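Local atomic coordinates of acetate CoA-transferase subunit beta (Escherichia coli DH5[alpha], PDB entry 5DBN), a protein that transfers coenzyme A between acyl-CoA thioesters and short-chain carboxylates, such as from acetyl-CoA to acetoacetate, by way of a covalent enzyme-CoA intermediate. Residues V21-G26 against I41-E46; G48-G53 against A77-A82; K134-M139 against M166-L171; R10-L15 against T29-Y34. All coordinates share one frame; numbering follows the deposited sequence.

How the contacts relate
From the N terminus, contact 4 opens first, at the end of helix 3-12, and contact 1 opens on strand 20-23 before contact 4 closes at 29-34. The two therefore cross along the chain, and they touch in space where Leu23 meets Ala32. Contact 1 closes with strand 42-45 at the edge of the large sheet. Contact 2 follows in series: the chain turns back through 48-53, bonds to strand 42-45, and closes a loop at 77-82, where helix 81-89 begins. Contact 3 comes last and pairs strands 135-138 and 166-168 further into the same sheet as contact 1. A salt bridge joins contact 3 to contact 4. The centres of contact 2 and contact 3 are about 25 Å apart.

Contact 1 (V21-G26 against I41-E46)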
loop_
_atom_site.group_PDB
_atom_site.type_symbol
_atom_site.label_atom_id
_atom_site.label_comp_id
_atom_site.label_asym_id
_atom_site.label_seq_id
_atom_site.Cartn_x
_atom_site.Cartn_y
_atom_site.Cartn_z
ATOM N N VAL B 21 20.895 -4.980 -0.690
ATOM C CA VAL B 21 21.372 -5.311 0.651
ATOM C C VAL B 21 20.865 -4.331 1.707
ATOM O O VAL B 21 20.740 -3.136 1.446
ATOM C CB VAL B 21 22.918 -5.335 0.688
ATOM C CG1 VAL B 21 23.428 -5.703 2.082
ATOM C CG2 VAL B 21 23.458 -6.311 -0.351
ATOM N N ASN B 22 20.576 -4.851 2.896
ATOM C CA ASN B 22 20.296 -4.013 4.059
ATOM C C ASN B 22 21.295 -4.252 5.186
ATOM O O ASN B 22 21.471 -5.380 5.638
ATOM C CB ASN B 22 18.882 -4.256 4.580
ATOM C CG ASN B 22 18.499 -3.283 5.676
ATOM O OD1 ASN B 22 18.880 -3.452 6.834
ATOM N ND2 ASN B 22 17.751 -2.250 5.314
ATOM N N LEU B 23 21.929 -3.177 5.642
ATOM C CA LEU B 23 22.917 -3.245 6.715
ATOM C C LEU B 23 22.397 -2.592 7.995
ATOM O O LEU B 23 22.119 -1.391 8.024
ATOM C CB LEU B 23 24.218 -2.566 6.284
ATOM C CG LEU B 23 24.941 -3.150 5.068
ATOM C CD1 LEU B 23 26.183 -2.329 4.764
ATOM C CD2 LEU B 23 25.298 -4.621 5.279
ATOM N N GLY B 24 22.261 -3.388 9.050
ATOM C CA GLY B 24 21.797 -2.879 10.326
ATOM C C GLY B 24 22.834 -1.974 10.957
ATOM O O GLY B 24 24.006 -2.014 10.588
ATOM N N ILE B 25 22.401 -1.157 11.914
ATOM C CA ILE B 25 23.305 -0.248 12.609
ATOM C C ILE B 25 24.311 -1.022 13.449
ATOM O O ILE B 25 23.991 -2.072 14.006
ATOM C CB ILE B 25 22.538 0.727 13.522
ATOM N N GLY B 26 25.529 -0.499 13.524
ATOM C CA GLY B 26 26.590 -1.118 14.297
ATOM C C GLY B 26 27.646 -1.752 13.414
ATOM O O GLY B 26 28.166 -1.116 12.498
ATOM N N ILE B 41 26.718 -3.378 -5.084
ATOM C CA ILE B 41 25.435 -3.599 -4.430
ATOM C C ILE B 41 24.657 -2.299 -4.312
ATOM O O ILE B 41 25.209 -1.213 -4.490
ATOM C CB ILE B 41 25.616 -4.205 -3.024
ATOM C CG1 ILE B 41 26.439 -3.265 -2.136
ATOM C CG2 ILE B 41 26.280 -5.573 -3.125
ATOM C CD1 ILE B 41 26.514 -3.697 -0.686
ATOM N N THR B 42 23.370 -2.427 -4.011
ATOM C CA THR B 42 22.520 -1.279 -3.742
ATOM C C THR B 42 22.021 -1.386 -2.309
ATOM O O THR B 42 21.377 -2.367 -1.939
ATOM C CB THR B 42 21.334 -1.213 -4.718
ATOM O OG1 THR B 42 21.819 -1.291 -6.064
ATOM C CG2 THR B 42 20.556 0.079 -4.534
ATOM N N LEU B 43 22.333 -0.377 -1.502
ATOM C CA LEU B 43 21.950 -0.379 -0.096
ATOM C C LEU B 43 20.568 0.230 0.111
ATOM O O LEU B 43 20.267 1.312 -0.398
ATOM C CB LEU B 43 22.989 0.374 0.738
ATOM C CG LEU B 43 24.356 -0.302 0.834
ATOM C CD1 LEU B 43 25.343 0.619 1.530
ATOM C CD2 LEU B 43 24.254 -1.617 1.586
ATOM N N GLN B 44 19.742 -0.481 0.871
ATOM C CA GLN B 44 18.388 -0.047 1.187
ATOM C C GLN B 44 18.350 0.498 2.610
ATOM O O GLN B 44 18.903 -0.107 3.529
ATOM C CB GLN B 44 17.406 -1.215 1.023
ATOM C CG GLN B 44 15.932 -0.817 0.976
ATOM C CD GLN B 44 15.270 -0.774 2.345
ATOM O OE1 GLN B 44 15.917 -0.965 3.375
ATOM N NE2 GLN B 44 13.966 -0.525 2.356
ATOM N N SER B 45 17.701 1.647 2.782
ATOM C CA SER B 45 17.569 2.274 4.092
ATOM C C SER B 45 16.110 2.199 4.541
ATOM O O SER B 45 15.209 2.613 3.809
ATOM C CB SER B 45 18.058 3.725 4.043
ATOM O OG SER B 45 18.382 4.207 5.337
ATOM N N GLU B 46 15.890 1.654 5.736
ATOM C CA GLU B 46 14.541 1.382 6.242
ATOM C C GLU B 46 13.642 2.614 6.223
ATOM O O GLU B 46 12.446 2.515 5.949
ATOM C CB GLU B 46 14.605 0.835 7.672
ATOM C CG GLU B 46 15.376 -0.460 7.822
ATOM C CD GLU B 46 16.839 -0.238 8.149
ATOM O OE1 GLU B 46 17.576 0.264 7.272
ATOM O OE2 GLU B 46 17.248 -0.558 9.286
HETATM O O HOH W 1 21.185 -0.645 4.489
#
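Asn22 sends its CG trans to the main-chain nitrogen (chi1 -173°), and Gln44 folds sharply at its second torsion (chi2 -89°), which brings the two amides together. Asn22 ND2 donates to Gln44 OE1 at 3.0 Å, within its own amide plane and nearly in line with the acceptor C=O, although the hydrogen bond is bent at the hydrogen (133°). The same nitrogen gives a second bond, 3.2 Å to OE1 of Glu46, the predicted active-site residue, and reaches that oxygen from above the carboxylate plane. With an alanine at this position, both oxygens would probably lose their shared donor and the Glu46 carboxylate would be freer to turn. The backbones form a parallel bridge between Val21 and Leu43: Val21 N binds Thr42 O and Gln44 N binds Val21 O, each at 2.9 Å. The strands then splay, and a water accepts from Leu23 N, with a rather short leg to Gln44 O. On the Val21 and Leu43 face, Leu43 CD2 packs 3.8 Å from Leu23 CD1, while Val21 CG2 lies 4.0 Å from Ile41 CG2. Strand 20-23 is flanked on its other edge by strand 95-98, strand 42-45 also bonds to Gly51, and Leu128 of helix 125-131 packs on Asn22 and Glu46.

Contact 2 (G48-G53 against A77-A82); sequences GFLGLG and AMFDSA
The ring of Phe79 lies flat against the backbone of Gly48 and Phe49. Gly48 C sits over one face toward the rim, and Phe49 CA is 3.8 Å from the centroid of the Phe79 ring, a CH-pi contact. Leu50 comes from another direction: its CG meets Phe79 CE2 at the ring edge, 3.8 Å away, with the two side chains slanting across one another. Phe49 itself points to the opposite side of the strand pair, where it runs alongside Met78. A bend at chi2 (-68°) folds the methionine back, and SD of Met78 lies obliquely beside the Phe49 ring, 4.8 Å from its centroid, in a Met-aromatic contact. The backbones are in antiparallel register. Leu50 and Ala77 are a hydrogen-bonded pair, with Leu50 N to Ala77 O at 2.9 Å and Ala77 N to Leu50 O at 3.0 Å; Phe49 and Met78 are the adjacent non-hydrogen-bonded pair. Phe79 N also bonds to Gly48 O, at 3.0 Å. Val72 backs Phe49 and Met78, Leu87 backs Leu50 and Phe79, and two neighbouring subunits pack here. Gly48 and Phe49 together face Ser45 in a G1 beta bulge, while Asp80, bonded through OD1 to Met83 N, is the N-cap of helix 81-89.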
loop_
_atom_site.group_PDB
_atom_site.type_symbol
_atom_site.label_atom_id
_atom_site.label_comp_id
_atom_site.label_asym_id
_atom_site.label_seq_id
_atom_site.Cartn_x
_atom_site.Cartn_y
_atom_site.Cartn_z
ATOM N N GLY B 48 13.286 4.738 4.176
ATOM C CA GLY B 48 12.566 4.818 2.915
ATOM C C GLY B 48 13.324 5.296 1.691
ATOM O O GLY B 48 12.897 6.244 1.035
ATOM N N PHE B 49 14.438 4.645 1.366
ATOM C CA PHE B 49 15.080 4.878 0.074
ATOM C C PHE B 49 16.098 3.804 -0.303
ATOM O O PHE B 49 16.621 3.088 0.552
ATOM C CB PHE B 49 15.742 6.263 0.046
ATOM C CG PHE B 49 16.786 6.478 1.105
ATOM C CD1 PHE B 49 16.431 6.939 2.362
ATOM C CD2 PHE B 49 18.126 6.264 0.831
ATOM C CE1 PHE B 49 17.389 7.156 3.332
ATOM C CE2 PHE B 49 19.088 6.482 1.797
ATOM C CZ PHE B 49 18.720 6.929 3.049
ATOM N N LEU B 50 16.340 3.692 -1.607
ATOM C CA LEU B 50 17.346 2.792 -2.160
ATOM C C LEU B 50 18.496 3.596 -2.748
ATOM O O LEU B 50 18.286 4.677 -3.304
ATOM C CB LEU B 50 16.734 1.890 -3.234
ATOM C CG LEU B 50 15.891 0.720 -2.731
ATOM C CD1 LEU B 50 14.997 0.193 -3.835
ATOM C CD2 LEU B 50 16.793 -0.383 -2.211
ATOM N N GLY B 51 19.706 3.060 -2.631
ATOM C CA GLY B 51 20.892 3.722 -3.136
ATOM C C GLY B 51 21.605 4.502 -2.049
ATOM O O GLY B 51 22.153 5.576 -2.304
ATOM N N LEU B 52 21.609 3.955 -0.835
ATOM C CA LEU B 52 22.280 4.590 0.296
ATOM C C LEU B 52 23.783 4.638 0.069
ATOM O O LEU B 52 24.365 3.713 -0.499
ATOM C CB LEU B 52 21.973 3.844 1.595
ATOM C CG LEU B 52 22.688 4.334 2.857
ATOM C CD1 LEU B 52 22.271 5.749 3.213
ATOM C CD2 LEU B 52 22.425 3.393 4.015
ATOM N N GLY B 53 24.410 5.718 0.521
ATOM C CA GLY B 53 25.843 5.879 0.376
ATOM C C GLY B 53 26.423 6.809 1.420
ATOM O O GLY B 53 25.696 7.327 2.266
ATOM N N ALA B 77 16.488 6.171 -5.149
ATOM C CA ALA B 77 15.039 6.335 -5.202
ATOM C C ALA B 77 14.458 6.512 -3.805
ATOM O O ALA B 77 14.856 5.824 -2.866
ATOM C CB ALA B 77 14.398 5.139 -5.892
ATOM N N MET B 78 13.519 7.446 -3.686
ATOM C CA MET B 78 12.831 7.712 -2.429
ATOM C C MET B 78 11.440 7.084 -2.440
ATOM O O MET B 78 10.797 7.004 -3.484
ATOM C CB MET B 78 12.730 9.220 -2.192
ATOM C CG MET B 78 14.078 9.933 -2.137
ATOM S SD MET B 78 15.058 9.475 -0.690
ATOM C CE MET B 78 16.722 9.780 -1.274
ATOM N N PHE B 79 10.979 6.646 -1.271
ATOM C CA PHE B 79 9.639 6.082 -1.123
ATOM C C PHE B 79 9.224 6.091 0.348
ATOM O O PHE B 79 10.070 6.268 1.225
ATOM C CB PHE B 79 9.595 4.663 -1.690
ATOM C CG PHE B 79 10.794 3.830 -1.333
ATOM C CD1 PHE B 79 10.906 3.247 -0.082
ATOM C CD2 PHE B 79 11.811 3.632 -2.254
ATOM C CE1 PHE B 79 12.009 2.482 0.246
ATOM C CE2 PHE B 79 12.917 2.866 -1.932
ATOM C CZ PHE B 79 13.016 2.291 -0.678
ATOM N N ASP B 80 7.932 5.907 0.623
ATOM C CA ASP B 80 7.449 5.943 2.006
ATOM C C ASP B 80 7.725 4.624 2.726
ATOM O O ASP B 80 8.267 3.685 2.145
ATOM C CB ASP B 80 5.948 6.290 2.067
ATOM C CG ASP B 80 5.063 5.280 1.358
ATOM O OD1 ASP B 80 5.227 4.060 1.565
ATOM O OD2 ASP B 80 4.170 5.720 0.604
ATOM N N SER B 81 7.350 4.570 3.999
ATOM C CA SER B 81 7.674 3.433 4.853
ATOM C C SER B 81 6.890 2.170 4.495
ATOM O O SER B 81 7.388 1.058 4.671
ATOM C CB SER B 81 7.422 3.795 6.317
ATOM O OG SER B 81 8.193 4.922 6.695
ATOM N N ALA B 82 5.661 2.336 4.019
ATOM C CA ALA B 82 4.855 1.194 3.600
ATOM C C ALA B 82 5.529 0.485 2.433
ATOM O O ALA B 82 5.626 -0.741 2.408
ATOM C CB ALA B 82 3.456 1.630 3.220
#

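Contact 3 (K134-M139 against M166-L171); sequences KVIIAM and MLVTEL
Ile136, Ile137 and Ala138 pair with Met166, Leu167 and Val168 as adjacent parallel strands in the middle of the large mixed sheet. Four backbone bonds join them, among them Ile137 N to Met166 O and Val168 N to Ile137 O, both 2.8 Å and nearly straight; Met139 N to Val168 O extends the register past the end of the strands. On one face Ile136 CG2 packs 4.2 Å from Val168 CG2. On the other, Leu167 CD1 rests 3.7 Å from Ile137 CG2 and 4.1 Å from Met139 CE, the methyl that a bend at chi3 (70°) turns toward the leucine. Beyond the strands Thr169 shapes the exit. Thr169 CA lies 3.2 Å from Met139 O in a CA-H...O contact. The threonine OG1, tucked over its own main chain (chi1 75°), accepts from Leu171 N at 3.1 Å, an ST turn, and is also bonded to Ala172 N and His141 ND1. A valine here would probably leave those amides and the histidine without their shared partner and free the bend before strand 172-177. Strand 95-98 borders 135-138 on the other edge, and antiparallel strand 172-177 follows 166-168. Helix 3-12 lies against the Ala138 and Met166 face through Ile7 and Arg10, while Phe174 and Ile150 meet Leu167 on the opposite one.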
loop_
_atom_site.group_PDB
_atom_site.type_symbol
_atom_site.label_atom_id
_atom_site.label_comp_id
_atom_site.label_asym_id
_atom_site.label_seq_id
_atom_site.Cartn_x
_atom_site.Cartn_y
_atom_site.Cartn_z
ATOM N N LYS B 134 18.282 -13.728 2.341
ATOM C CA LYS B 134 19.387 -14.263 3.127
ATOM C C LYS B 134 19.621 -13.429 4.374
ATOM O O LYS B 134 19.868 -12.228 4.297
ATOM C CB LYS B 134 20.668 -14.327 2.293
ATOM C CG LYS B 134 21.834 -14.952 3.042
ATOM C CD LYS B 134 23.092 -15.012 2.200
ATOM C CE LYS B 134 23.188 -16.324 1.447
ATOM N NZ LYS B 134 24.481 -16.451 0.721
ATOM N N VAL B 135 19.555 -14.092 5.522
ATOM C CA VAL B 135 19.750 -13.443 6.807
ATOM C C VAL B 135 21.150 -13.762 7.312
ATOM O O VAL B 135 21.429 -14.889 7.725
ATOM C CB VAL B 135 18.696 -13.898 7.839
ATOM C CG1 VAL B 135 18.917 -13.210 9.184
ATOM C CG2 VAL B 135 17.290 -13.629 7.317
ATOM N N ILE B 136 22.025 -12.765 7.261
ATOM C CA ILE B 136 23.395 -12.917 7.724
ATOM C C ILE B 136 23.549 -12.223 9.065
ATOM O O ILE B 136 23.228 -11.043 9.204
ATOM C CB ILE B 136 24.411 -12.340 6.724
ATOM C CG1 ILE B 136 24.222 -12.994 5.351
ATOM C CG2 ILE B 136 25.837 -12.554 7.235
ATOM C CD1 ILE B 136 25.081 -12.405 4.258
ATOM N N ILE B 137 24.025 -12.970 10.054
ATOM C CA ILE B 137 24.290 -12.418 11.375
ATOM C C ILE B 137 25.790 -12.222 11.556
ATOM O O ILE B 137 26.568 -13.170 11.464
ATOM C CB ILE B 137 23.733 -13.324 12.490
ATOM C CG1 ILE B 137 22.231 -13.553 12.290
ATOM C CG2 ILE B 137 24.002 -12.717 13.865
ATOM C CD1 ILE B 137 21.394 -12.281 12.278
ATOM N N ALA B 138 26.174 -10.977 11.818
ATOM C CA ALA B 138 27.566 -10.606 12.040
ATOM C C ALA B 138 27.728 -10.313 13.521
ATOM O O ALA B 138 27.169 -9.346 14.039
ATOM C CB ALA B 138 27.946 -9.402 11.201
ATOM N N MET B 139 28.499 -11.153 14.202
ATOM C CA MET B 139 28.548 -11.115 15.652
ATOM C C MET B 139 29.876 -11.613 16.217
ATOM O O MET B 139 30.508 -12.486 15.634
ATOM C CB MET B 139 27.407 -11.997 16.162
ATOM C CG MET B 139 26.984 -11.804 17.586
ATOM S SD MET B 139 25.651 -12.956 17.985
ATOM C CE MET B 139 26.527 -14.521 17.993
ATOM N N MET B 166 22.960 -17.637 7.925
ATOM C CA MET B 166 24.412 -17.594 8.035
ATOM C C MET B 166 24.841 -16.824 9.279
ATOM O O MET B 166 24.367 -15.714 9.525
ATOM C CB MET B 166 25.011 -16.954 6.780
ATOM C CG MET B 166 26.531 -16.994 6.705
ATOM S SD MET B 166 27.145 -16.183 5.215
ATOM C CE MET B 166 28.900 -16.525 5.321
ATOM N N LEU B 167 25.728 -17.431 10.065
ATOM C CA LEU B 167 26.290 -16.785 11.245
ATOM C C LEU B 167 27.800 -16.646 11.080
ATOM O O LEU B 167 28.507 -17.640 10.909
ATOM C CB LEU B 167 25.961 -17.584 12.507
ATOM C CG LEU B 167 26.616 -17.092 13.798
ATOM C CD1 LEU B 167 26.192 -15.662 14.102
ATOM C CD2 LEU B 167 26.273 -18.010 14.957
ATOM N N VAL B 168 28.281 -15.406 11.131
ATOM C CA VAL B 168 29.695 -15.112 10.928
ATOM C C VAL B 168 30.311 -14.464 12.165
ATOM O O VAL B 168 29.903 -13.377 12.581
ATOM C CB VAL B 168 29.905 -14.182 9.716
ATOM C CG1 VAL B 168 31.390 -13.968 9.449
ATOM C CG2 VAL B 168 29.227 -14.756 8.483
ATOM N N THR B 169 31.292 -15.148 12.747
ATOM C CA THR B 169 32.049 -14.622 13.877
ATOM C C THR B 169 33.517 -14.508 13.500
ATOM O O THR B 169 33.922 -14.919 12.413
ATOM C CB THR B 169 31.910 -15.505 15.134
ATOM O OG1 THR B 169 32.688 -16.698 14.973
ATOM C CG2 THR B 169 30.454 -15.880 15.378
ATOM N N GLU B 170 34.315 -13.945 14.399
ATOM C CA GLU B 170 35.741 -13.805 14.146
ATOM C C GLU B 170 36.451 -15.143 14.329
ATOM O O GLU B 170 37.652 -15.248 14.081
ATOM C CB GLU B 170 36.356 -12.734 15.062
ATOM C CG GLU B 170 36.611 -13.141 16.519
ATOM C CD GLU B 170 35.343 -13.248 17.349
ATOM O OE1 GLU B 170 34.239 -13.062 16.796
ATOM O OE2 GLU B 170 35.456 -13.502 18.568
ATOM N N LEU B 171 35.707 -16.162 14.752
ATOM C CA LEU B 171 36.283 -17.483 14.971
ATOM C C LEU B 171 35.836 -18.497 13.914
ATOM O O LEU B 171 36.586 -19.413 13.573
ATOM C CB LEU B 171 35.892 -18.001 16.359
ATOM C CG LEU B 171 36.619 -17.426 17.583
ATOM C CD1 LEU B 171 36.108 -18.084 18.857
ATOM C CD2 LEU B 171 38.133 -17.529 17.491
#

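Contact 4 (R10-L15 against T29-Y34)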
loop_
_atom_site.group_PDB
_atom_site.type_symbol
_atom_site.label_atom_id
_atom_site.label_comp_id
_atom_site.label_asym_id
_atom_site.label_seq_id
_atom_site.Cartn_x
_atom_site.Cartn_y
_atom_site.Cartn_z
ATOM N N ARG B 10 34.637 -10.862 5.881
ATOM C CA ARG B 10 34.100 -12.151 5.455
ATOM C C ARG B 10 32.668 -12.033 4.925
ATOM O O ARG B 10 32.333 -12.630 3.902
ATOM C CB ARG B 10 34.154 -13.164 6.604
ATOM C CG ARG B 10 33.540 -14.525 6.266
ATOM C CD ARG B 10 34.187 -15.161 5.038
ATOM N NE ARG B 10 33.458 -16.338 4.573
ATOM C CZ ARG B 10 32.436 -16.302 3.719
ATOM N NH1 ARG B 10 31.996 -15.147 3.237
ATOM N NH2 ARG B 10 31.842 -17.427 3.353
ATOM N N VAL B 11 31.828 -11.274 5.621
ATOM C CA VAL B 11 30.452 -11.066 5.183
ATOM C C VAL B 11 30.416 -10.381 3.818
ATOM O O VAL B 11 29.590 -10.716 2.967
ATOM C CB VAL B 11 29.650 -10.229 6.207
ATOM C CG1 VAL B 11 28.280 -9.849 5.653
ATOM C CG2 VAL B 11 29.488 -10.992 7.515
ATOM N N ALA B 12 31.312 -9.421 3.616
ATOM C CA ALA B 12 31.391 -8.701 2.351
ATOM C C ALA B 12 31.648 -9.651 1.186
ATOM O O ALA B 12 31.131 -9.453 0.086
ATOM C CB ALA B 12 32.480 -7.640 2.417
ATOM N N GLN B 13 32.450 -10.681 1.434
ATOM C CA GLN B 13 32.766 -11.675 0.412
ATOM C C GLN B 13 31.573 -12.582 0.100
ATOM O O GLN B 13 31.573 -13.289 -0.907
ATOM C CB GLN B 13 33.968 -12.518 0.848
ATOM C CG GLN B 13 35.285 -11.751 0.843
ATOM C CD GLN B 13 36.445 -12.554 1.405
ATOM O OE1 GLN B 13 36.255 -13.621 1.989
ATOM N NE2 GLN B 13 37.658 -12.042 1.228
ATOM N N GLU B 14 30.553 -12.548 0.953
ATOM C CA GLU B 14 29.372 -13.388 0.763
ATOM C C GLU B 14 28.408 -12.769 -0.240
ATOM O O GLU B 14 27.676 -13.480 -0.930
ATOM C CB GLU B 14 28.648 -13.607 2.094
ATOM C CG GLU B 14 27.520 -14.628 2.031
ATOM C CD GLU B 14 28.009 -16.044 1.788
ATOM O OE1 GLU B 14 29.221 -16.301 1.955
ATOM O OE2 GLU B 14 27.175 -16.899 1.425
ATOM N N LEU B 15 28.410 -11.443 -0.312
ATOM C CA LEU B 15 27.480 -10.724 -1.168
ATOM C C LEU B 15 27.815 -10.917 -2.643
ATOM O O LEU B 15 28.986 -10.973 -3.017
ATOM C CB LEU B 15 27.491 -9.233 -0.826
ATOM C CG LEU B 15 27.257 -8.886 0.645
ATOM C CD1 LEU B 15 27.347 -7.385 0.860
ATOM C CD2 LEU B 15 25.913 -9.417 1.121
ATOM N N THR B 29 27.374 -2.184 9.213
ATOM C CA THR B 29 27.647 -1.030 8.356
ATOM C C THR B 29 29.074 -1.077 7.813
ATOM O O THR B 29 29.360 -0.528 6.749
ATOM C CB THR B 29 27.442 0.303 9.103
ATOM O OG1 THR B 29 28.345 0.381 10.213
ATOM C CG2 THR B 29 26.010 0.425 9.600
ATOM N N MET B 30 29.964 -1.732 8.555
ATOM C CA MET B 30 31.362 -1.859 8.155
ATOM C C MET B 30 31.519 -2.725 6.907
ATOM O O MET B 30 32.530 -2.637 6.210
ATOM C CB MET B 30 32.194 -2.453 9.293
ATOM C CG MET B 30 32.402 -1.513 10.463
ATOM S SD MET B 30 33.085 -2.331 11.922
ATOM C CE MET B 30 34.704 -2.811 11.325
ATOM N N VAL B 31 30.529 -3.574 6.642
ATOM C CA VAL B 31 30.584 -4.484 5.500
ATOM C C VAL B 31 30.724 -3.709 4.194
ATOM O O VAL B 31 31.335 -4.188 3.239
ATOM C CB VAL B 31 29.325 -5.380 5.437
ATOM C CG1 VAL B 31 29.319 -6.243 4.173
ATOM C CG2 VAL B 31 29.238 -6.263 6.674
ATOM N N ALA B 32 30.175 -2.500 4.167
ATOM C CA ALA B 32 30.220 -1.664 2.973
ATOM C C ALA B 32 31.651 -1.235 2.651
ATOM O O ALA B 32 31.939 -0.802 1.534
ATOM C CB ALA B 32 29.331 -0.446 3.151
ATOM N N ASN B 33 32.544 -1.366 3.628
ATOM C CA ASN B 33 33.919 -0.897 3.483
ATOM C C ASN B 33 34.881 -2.000 3.051
ATOM O O ASN B 33 36.095 -1.793 3.034
ATOM C CB ASN B 33 34.409 -0.302 4.807
ATOM C CG ASN B 33 33.522 0.820 5.310
ATOM O OD1 ASN B 33 32.817 1.469 4.534
ATOM N ND2 ASN B 33 33.551 1.053 6.618
ATOM N N TYR B 34 34.340 -3.168 2.709
ATOM C CA TYR B 34 35.167 -4.319 2.349
ATOM C C TYR B 34 34.618 -5.081 1.143
ATOM O O TYR B 34 34.915 -6.263 0.965
ATOM C CB TYR B 34 35.301 -5.266 3.544
ATOM C CG TYR B 34 36.034 -4.655 4.716
ATOM C CD1 TYR B 34 37.422 -4.612 4.748
ATOM C CD2 TYR B 34 35.338 -4.127 5.795
ATOM C CE1 TYR B 34 38.094 -4.056 5.815
ATOM C CE2 TYR B 34 36.003 -3.571 6.869
ATOM C CZ TYR B 34 37.380 -3.536 6.874
ATOM O OH TYR B 34 38.042 -2.981 7.943
#
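Val31 inserts both of its methyls among Val11, Ala12 and Leu15. With CG1 trans to the main-chain nitrogen (chi1 175°), the valine spreads its two branches over different partners. CG2 of Val31 meets Val11 CG1 at 3.8 Å, the two valines crossing at about a right angle. CG1 of Val31 sits 3.7 Å from Ala12 CA and 4.0 Å from Leu15 CD1, filling the angle between the backbone of the helix and the leucine. Beside it, Ala12 CB approaches Tyr34 CB at 3.9 Å, while the phenol ring leads away. No hydrogen bond crosses the contact; its side-chain packing is apolar, and Ala12 CB also abuts the backbone O of Tyr34. It sets the C-terminal end of helix 3-12 against the short helical turn in the connection between strands 20-23 and 42-45. Val11 also packs on Val97 and Val168 of the large sheet, and Leu15 on Ala95, Leu35 and Ile41. Away from Val31, Arg10 holds Glu14 end-on: NH1 and NH2 of Arg10 both donate to Glu14 OE1, NH2 at 3.2 Å, with the oxygen close to the guanidinium plane. Further out, Lys134 and Arg175 form salt bridges with the Glu14 carboxylate, and Glu185 with Arg10 NH2.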